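Local structure of type I site-specific restriction-modification system, R (Restriction) subunit (Vibrio vulnificus, 3H1T) at residues F118-E129 against R142-L153. The protein is a putative restriction (HsdR) subunit of a type I restriction enzyme, and probably binds ATP and DNA to support DNA cleavage and translocation. Numbering follows the deposited sequence.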
ATOM      1  N   PHE A 118       8.445 -13.862  18.105  1.00 22.35           N
ATOM      2  CA  PHE A 118       9.158 -13.890  19.376  1.00 20.24           C
ATOM      3  C   PHE A 118       9.411 -12.488  19.921  1.00 21.42           C
ATOM      4  O   PHE A 118       9.917 -11.617  19.221  1.00 20.61           O
ATOM      5  CB  PHE A 118      10.475 -14.658  19.211  1.00 20.67           C
ATOM      6  CG  PHE A 118      10.284 -16.048  18.682  1.00 22.09           C
ATOM      7  CD1 PHE A 118       9.704 -17.039  19.476  1.00 19.48           C
ATOM      8  CD2 PHE A 118      10.565 -16.337  17.345  1.00 21.80           C
ATOM      9  CE1 PHE A 118       9.388 -18.296  18.944  1.00 21.49           C
ATOM     10  CE2 PHE A 118      10.261 -17.587  16.799  1.00 21.97           C
ATOM     11  CZ  PHE A 118       9.666 -18.570  17.600  1.00 22.25           C
ATOM     12  N   ALA A 119       9.053 -12.264  21.176  1.00 22.01           N
ATOM     13  CA  ALA A 119       9.249 -10.951  21.766  1.00 22.51           C
ATOM     14  C   ALA A 119       9.934 -11.034  23.121  1.00 23.21           C
ATOM     15  O   ALA A 119       9.626 -11.916  23.917  1.00 24.52           O
ATOM     16  CB  ALA A 119       7.894 -10.238  21.903  1.00 23.96           C
ATOM     17  N   TYR A 120      10.854 -10.111  23.388  1.00 24.80           N
ATOM     18  CA  TYR A 120      11.593 -10.109  24.645  1.00 23.53           C
ATOM     19  C   TYR A 120      11.627  -8.774  25.352  1.00 21.59           C
ATOM     20  O   TYR A 120      11.721  -7.727  24.741  1.00 23.62           O
ATOM     21  CB  TYR A 120      13.031 -10.553  24.398  1.00 22.34           C
ATOM     22  CG  TYR A 120      13.103 -11.901  23.749  1.00 25.92           C
ATOM     23  CD1 TYR A 120      13.059 -13.063  24.522  1.00 25.50           C
ATOM     24  CD2 TYR A 120      13.112 -12.020  22.362  1.00 25.27           C
ATOM     25  CE1 TYR A 120      13.015 -14.316  23.923  1.00 26.46           C
ATOM     26  CE2 TYR A 120      13.062 -13.265  21.745  1.00 27.82           C
ATOM     27  CZ  TYR A 120      13.006 -14.409  22.529  1.00 28.88           C
ATOM     28  OH  TYR A 120      12.906 -15.623  21.910  1.00 30.27           O
ATOM     29  N   SER A 121      11.547  -8.821  26.664  1.00 21.50           N
ATOM     30  CA  SER A 121      11.647  -7.636  27.464  1.00 23.20           C
ATOM     31  C   SER A 121      12.799  -7.971  28.399  1.00 25.00           C
ATOM     32  O   SER A 121      12.849  -9.069  28.951  1.00 27.48           O
ATOM     33  CB  SER A 121      10.346  -7.402  28.223  1.00 19.76           C
ATOM     34  OG  SER A 121      10.466  -6.245  29.003  1.00 21.56           O
ATOM     35  N   THR A 122      13.734  -7.046  28.574  1.00 22.38           N
ATOM     36  CA  THR A 122      14.864  -7.311  29.434  1.00 22.94           C
ATOM     37  C   THR A 122      15.346  -6.063  30.127  1.00 24.74           C
ATOM     38  O   THR A 122      15.173  -4.959  29.616  1.00 25.40           O
ATOM     39  CB  THR A 122      16.035  -7.885  28.635  1.00 25.40           C
ATOM     40  OG1 THR A 122      17.175  -8.033  29.493  1.00 27.75           O
ATOM     41  CG2 THR A 122      16.384  -6.951  27.482  1.00 24.32           C
ATOM     42  N   ASN A 123      15.949  -6.252  31.299  1.00 25.79           N
ATOM     43  CA  ASN A 123      16.502  -5.153  32.073  1.00 25.19           C
ATOM     44  C   ASN A 123      17.968  -5.449  32.327  1.00 25.41           C
ATOM     45  O   ASN A 123      18.560  -4.927  33.271  1.00 27.23           O
ATOM     46  CB  ASN A 123      15.742  -4.981  33.400  1.00 27.81           C
ATOM     47  CG  ASN A 123      15.766  -6.236  34.279  1.00 28.84           C
ATOM     48  OD1 ASN A 123      16.247  -7.295  33.883  1.00 29.63           O
ATOM     49  ND2 ASN A 123      15.228  -6.107  35.485  1.00 29.58           N
ATOM     50  N   GLY A 124      18.555  -6.276  31.467  1.00 22.91           N
ATOM     51  CA  GLY A 124      19.949  -6.629  31.641  1.00 27.51           C
ATOM     52  C   GLY A 124      20.134  -7.946  32.377  1.00 28.60           C
ATOM     53  O   GLY A 124      20.615  -8.929  31.799  1.00 28.66           O
ATOM     54  N   HIS A 125      19.741  -8.002  33.647  1.00 33.89           N
ATOM     55  CA  HIS A 125      19.904  -9.251  34.375  1.00 36.73           C
ATOM     56  C   HIS A 125      18.769 -10.222  34.151  1.00 36.10           C
ATOM     57  O   HIS A 125      18.977 -11.423  34.217  1.00 37.36           O
ATOM     58  CB  HIS A 125      20.132  -9.023  35.879  1.00 59.21           C
ATOM     59  CG  HIS A 125      19.156  -8.093  36.525  1.00 63.39           C
ATOM     60  ND1 HIS A 125      19.244  -6.723  36.401  1.00 66.51           N
ATOM     61  CD2 HIS A 125      18.130  -8.332  37.380  1.00 67.35           C
ATOM     62  CE1 HIS A 125      18.318  -6.156  37.158  1.00 67.99           C
ATOM     63  NE2 HIS A 125      17.630  -7.110  37.762  1.00 67.47           N
ATOM     64  N   GLU A 126      17.580  -9.720  33.851  1.00 34.86           N
ATOM     65  CA  GLU A 126      16.448 -10.612  33.613  1.00 32.38           C
ATOM     66  C   GLU A 126      15.970 -10.560  32.169  1.00 31.49           C
ATOM     67  O   GLU A 126      16.148  -9.562  31.477  1.00 29.32           O
ATOM     68  CB  GLU A 126      15.284 -10.271  34.541  1.00 41.25           C
ATOM     69  CG  GLU A 126      15.471 -10.697  35.965  1.00 44.34           C
ATOM     70  CD  GLU A 126      14.537  -9.963  36.897  1.00 49.27           C
ATOM     71  OE1 GLU A 126      14.569  -8.713  36.905  1.00 50.06           O
ATOM     72  OE2 GLU A 126      13.778 -10.634  37.627  1.00 51.78           O
ATOM     73  N   ILE A 127      15.350 -11.650  31.728  1.00 29.88           N
ATOM     74  CA  ILE A 127      14.839 -11.745  30.372  1.00 28.82           C
ATOM     75  C   ILE A 127      13.444 -12.344  30.394  1.00 27.94           C
ATOM     76  O   ILE A 127      13.239 -13.424  30.927  1.00 29.80           O
ATOM     77  CB  ILE A 127      15.759 -12.626  29.514  1.00 27.63           C
ATOM     78  CG1 ILE A 127      17.164 -12.008  29.478  1.00 27.58           C
ATOM     79  CG2 ILE A 127      15.196 -12.755  28.115  1.00 29.03           C
ATOM     80  CD1 ILE A 127      18.248 -12.930  28.938  1.00 26.25           C
ATOM     81  N   LEU A 128      12.484 -11.632  29.829  1.00 29.45           N
ATOM     82  CA  LEU A 128      11.105 -12.102  29.786  1.00 29.02           C
ATOM     83  C   LEU A 128      10.727 -12.370  28.329  1.00 27.89           C
ATOM     84  O   LEU A 128      10.847 -11.489  27.488  1.00 27.38           O
ATOM     85  CB  LEU A 128      10.167 -11.034  30.355  1.00 29.87           C
ATOM     86  CG  LEU A 128       9.057 -11.429  31.333  1.00 30.41           C
ATOM     87  CD1 LEU A 128       7.969 -10.390  31.171  1.00 25.84           C
ATOM     88  CD2 LEU A 128       8.519 -12.833  31.057  1.00 28.46           C
ATOM     89  N   GLU A 129      10.258 -13.576  28.031  1.00 33.13           N
ATOM     90  CA  GLU A 129       9.898 -13.931  26.666  1.00 30.93           C
ATOM     91  C   GLU A 129       8.407 -14.199  26.452  1.00 31.01           C
ATOM     92  O   GLU A 129       7.757 -14.823  27.284  1.00 31.65           O
ATOM     93  CB  GLU A 129      10.673 -15.179  26.230  1.00 30.33           C
ATOM     94  CG  GLU A 129      10.295 -15.718  24.850  1.00 33.88           C
ATOM     95  CD  GLU A 129      10.828 -17.121  24.560  1.00 35.46           C
ATOM     96  OE1 GLU A 129      10.291 -18.096  25.125  1.00 36.05           O
ATOM     97  OE2 GLU A 129      11.779 -17.246  23.763  1.00 36.11           O
ATOM     98  N   ARG A 142      18.607 -17.049  29.704  1.00 29.40           N
ATOM     99  CA  ARG A 142      19.390 -16.474  28.624  1.00 29.25           C
ATOM    100  C   ARG A 142      18.559 -16.386  27.342  1.00 28.00           C
ATOM    101  O   ARG A 142      17.484 -16.970  27.246  1.00 25.84           O
ATOM    102  CB  ARG A 142      20.645 -17.331  28.386  1.00 34.34           C
ATOM    103  CG  ARG A 142      20.358 -18.820  28.200  1.00 38.19           C
ATOM    104  CD  ARG A 142      21.355 -19.463  27.255  1.00 38.98           C
ATOM    105  NE  ARG A 142      20.780 -19.730  25.940  1.00 41.99           N
ATOM    106  CZ  ARG A 142      20.379 -20.928  25.525  1.00 40.93           C
ATOM    107  NH1 ARG A 142      20.495 -21.974  26.324  1.00 41.35           N
ATOM    108  NH2 ARG A 142      19.855 -21.078  24.316  1.00 38.73           N
ATOM    109  N   PHE A 143      19.060 -15.635  26.367  1.00 27.29           N
ATOM    110  CA  PHE A 143      18.387 -15.489  25.082  1.00 24.88           C
ATOM    111  C   PHE A 143      18.478 -16.749  24.241  1.00 24.27           C
ATOM    112  O   PHE A 143      19.489 -17.429  24.241  1.00 23.13           O
ATOM    113  CB  PHE A 143      19.012 -14.345  24.283  1.00 22.35           C
ATOM    114  CG  PHE A 143      18.647 -12.984  24.770  1.00 21.29           C
ATOM    115  CD1 PHE A 143      17.366 -12.474  24.544  1.00 17.52           C
ATOM    116  CD2 PHE A 143      19.572 -12.217  25.476  1.00 19.37           C
ATOM    117  CE1 PHE A 143      17.001 -11.226  25.027  1.00 16.54           C
ATOM    118  CE2 PHE A 143      19.219 -10.963  25.966  1.00 20.26           C
ATOM    119  CZ  PHE A 143      17.922 -10.466  25.745  1.00 19.02           C
ATOM    120  N   PRO A 144      17.406 -17.082  23.509  1.00 28.24           N
ATOM    121  CA  PRO A 144      17.442 -18.268  22.657  1.00 27.65           C
ATOM    122  C   PRO A 144      18.465 -17.986  21.549  1.00 30.69           C
ATOM    123  O   PRO A 144      18.804 -16.824  21.270  1.00 27.73           O
ATOM    124  CB  PRO A 144      16.017 -18.328  22.101  1.00 24.18           C
ATOM    125  CG  PRO A 144      15.206 -17.788  23.240  1.00 25.80           C
ATOM    126  CD  PRO A 144      16.031 -16.551  23.562  1.00 24.16           C
ATOM    127  N   THR A 145      18.939 -19.038  20.892  1.00 34.50           N
ATOM    128  CA  THR A 145      19.898 -18.861  19.825  1.00 34.21           C
ATOM    129  C   THR A 145      19.136 -18.755  18.510  1.00 35.41           C
ATOM    130  O   THR A 145      17.976 -19.168  18.417  1.00 35.34           O
ATOM    131  CB  THR A 145      20.871 -20.047  19.756  1.00 28.36           C
ATOM    132  OG1 THR A 145      20.148 -21.242  19.424  1.00 31.44           O
ATOM    133  CG2 THR A 145      21.551 -20.259  21.086  1.00 29.72           C
ATOM    134  N   PRO A 146      19.772 -18.178  17.471  1.00 29.55           N
ATOM    135  CA  PRO A 146      19.100 -18.061  16.174  1.00 30.29           C
ATOM    136  C   PRO A 146      18.504 -19.390  15.722  1.00 31.30           C
ATOM    137  O   PRO A 146      17.380 -19.451  15.230  1.00 32.65           O
ATOM    138  CB  PRO A 146      20.222 -17.592  15.252  1.00 23.89           C
ATOM    139  CG  PRO A 146      21.002 -16.675  16.142  1.00 23.78           C
ATOM    140  CD  PRO A 146      21.078 -17.485  17.437  1.00 25.13           C
ATOM    141  N   ASP A 147      19.275 -20.450  15.893  1.00 31.82           N
ATOM    142  CA  ASP A 147      18.860 -21.790  15.497  1.00 33.76           C
ATOM    143  C   ASP A 147      17.650 -22.282  16.286  1.00 33.29           C
ATOM    144  O   ASP A 147      16.723 -22.857  15.709  1.00 34.06           O
ATOM    145  CB  ASP A 147      20.041 -22.751  15.654  1.00 57.37           C
ATOM    146  CG  ASP A 147      19.778 -24.112  15.047  1.00 61.35           C
ATOM    147  OD1 ASP A 147      19.024 -24.908  15.651  1.00 64.50           O
ATOM    148  OD2 ASP A 147      20.339 -24.376  13.963  1.00 64.85           O
ATOM    149  N   GLU A 148      17.655 -22.058  17.599  1.00 34.80           N
ATOM    150  CA  GLU A 148      16.541 -22.485  18.445  1.00 34.54           C
ATOM    151  C   GLU A 148      15.235 -21.817  17.998  1.00 34.49           C
ATOM    152  O   GLU A 148      14.215 -22.490  17.832  1.00 34.99           O
ATOM    153  CB  GLU A 148      16.809 -22.148  19.920  1.00 41.06           C
ATOM    154  CG  GLU A 148      18.019 -22.849  20.530  1.00 42.94           C
ATOM    155  CD  GLU A 148      18.222 -22.507  21.999  1.00 44.21           C
ATOM    156  OE1 GLU A 148      17.870 -21.381  22.403  1.00 45.35           O
ATOM    157  OE2 GLU A 148      18.754 -23.351  22.751  1.00 46.27           O
ATOM    158  N   LEU A 149      15.257 -20.498  17.799  1.00 31.23           N
ATOM    159  CA  LEU A 149      14.056 -19.792  17.367  1.00 30.62           C
ATOM    160  C   LEU A 149      13.560 -20.205  15.983  1.00 31.63           C
ATOM    161  O   LEU A 149      12.359 -20.377  15.779  1.00 31.25           O
ATOM    162  CB  LEU A 149      14.267 -18.275  17.375  1.00 27.47           C
ATOM    163  CG  LEU A 149      14.457 -17.565  18.726  1.00 26.85           C
ATOM    164  CD1 LEU A 149      14.148 -16.089  18.525  1.00 25.49           C
ATOM    165  CD2 LEU A 149      13.532 -18.153  19.791  1.00 26.10           C
ATOM    166  N   PHE A 150      14.479 -20.353  15.031  1.00 30.70           N
ATOM    167  CA  PHE A 150      14.124 -20.737  13.669  1.00 31.05           C
ATOM    168  C   PHE A 150      13.542 -22.151  13.656  1.00 31.42           C
ATOM    169  O   PHE A 150      12.687 -22.470  12.836  1.00 31.07           O
ATOM    170  CB  PHE A 150      15.358 -20.663  12.771  1.00 38.78           C
ATOM    171  CG  PHE A 150      15.070 -20.890  11.311  1.00 40.03           C
ATOM    172  CD1 PHE A 150      14.238 -20.023  10.614  1.00 40.50           C
ATOM    173  CD2 PHE A 150      15.655 -21.950  10.621  1.00 40.05           C
ATOM    174  CE1 PHE A 150      13.990 -20.197   9.250  1.00 41.73           C
ATOM    175  CE2 PHE A 150      15.417 -22.139   9.255  1.00 41.75           C
ATOM    176  CZ  PHE A 150      14.580 -21.257   8.566  1.00 41.60           C
ATOM    177  N   LYS A 151      14.011 -23.001  14.565  1.00 38.84           N
ATOM    178  CA  LYS A 151      13.489 -24.367  14.646  1.00 39.88           C
ATOM    179  C   LYS A 151      12.072 -24.297  15.213  1.00 39.97           C
ATOM    180  O   LYS A 151      11.220 -25.115  14.874  1.00 39.41           O
ATOM    181  CB  LYS A 151      14.358 -25.235  15.563  1.00 54.85           C
ATOM    182  CG  LYS A 151      15.745 -25.577  15.034  1.00 58.34           C
ATOM    183  CD  LYS A 151      15.808 -26.989  14.437  1.00 61.10           C
ATOM    184  CE  LYS A 151      17.042 -27.766  14.912  1.00 61.94           C
ATOM    185  NZ  LYS A 151      18.327 -27.112  14.524  1.00 62.41           N
ATOM    186  N   ARG A 152      11.838 -23.332  16.104  1.00 39.88           N
ATOM    187  CA  ARG A 152      10.514 -23.137  16.701  1.00 39.69           C
ATOM    188  C   ARG A 152       9.584 -22.554  15.639  1.00 39.86           C
ATOM    189  O   ARG A 152       8.425 -22.936  15.530  1.00 42.20           O
ATOM    190  CB  ARG A 152      10.551 -22.141  17.868  1.00 36.71           C
ATOM    191  CG  ARG A 152      11.176 -22.599  19.170  1.00 34.09           C
ATOM    192  CD  ARG A 152      10.840 -21.577  20.253  1.00 33.81           C
ATOM    193  NE  ARG A 152      11.850 -21.455  21.303  1.00 32.60           N
ATOM    194  CZ  ARG A 152      11.803 -20.569  22.296  1.00 33.54           C
ATOM    195  NH1 ARG A 152      10.794 -19.716  22.391  1.00 33.72           N
ATOM    196  NH2 ARG A 152      12.767 -20.539  23.207  1.00 34.13           N
ATOM    197  N   LEU A 153      10.110 -21.613  14.866  1.00 33.86           N
ATOM    198  CA  LEU A 153       9.353 -20.945  13.825  1.00 34.59           C
ATOM    199  C   LEU A 153       8.901 -21.921  12.742  1.00 36.18           C
ATOM    200  O   LEU A 153       7.728 -21.930  12.371  1.00 36.68           O
ATOM    201  CB  LEU A 153      10.203 -19.808  13.229  1.00 34.96           C
ATOM    202  CG  LEU A 153       9.542 -18.662  12.453  1.00 36.17           C
ATOM    203  CD1 LEU A 153       9.490 -18.977  10.968  1.00 37.40           C
ATOM    204  CD2 LEU A 153       8.147 -18.437  13.019  1.00 37.14           C
TER
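Strand 118-122 and helix 146-153 run roughly antiparallel (137°), their axes 11.6 Å apart at closest, while the loop 142-145 lies over the hairpin formed with strand 127-129. Alternate strand residues F118, Y120 and T122 face this layer. L149, being branched, lays CD2 over the F118 ring, 4.0 Å from the centroid in a CH-pi contact, while its CD1 meets F118 CD2. F143 is a flat wedge, turning its edge to the face of Y120 (planes at 73°) and offering one of its own faces to I127 CD1, 3.9 Å from the ring centroid. I127 CG1 lies beside the backbone N (chi1 -60°) and the chain runs on extended, bringing CD1 to the ring. Beyond the rings, Y120 OH donates to the anti lone pair of E129 OE2 at 2.7 Å, and P144 CG packs against that hydroxyl at 3.4 Å. E129 OE2 also accepts from R152 NH1 at 3.0 Å, a bent salt-bridge bond from above the carboxylate plane; D131 is the stronger partner of R152 NH1. Helix 146-157 packs on one face of the N-terminal six-stranded sheet, consistent with a PD-(D/E)xK nuclease domain, with A89 of parallel strand 86-93 touching F118, Y120 and L149; helix 104-114 covers the other face, meeting A119 and L128.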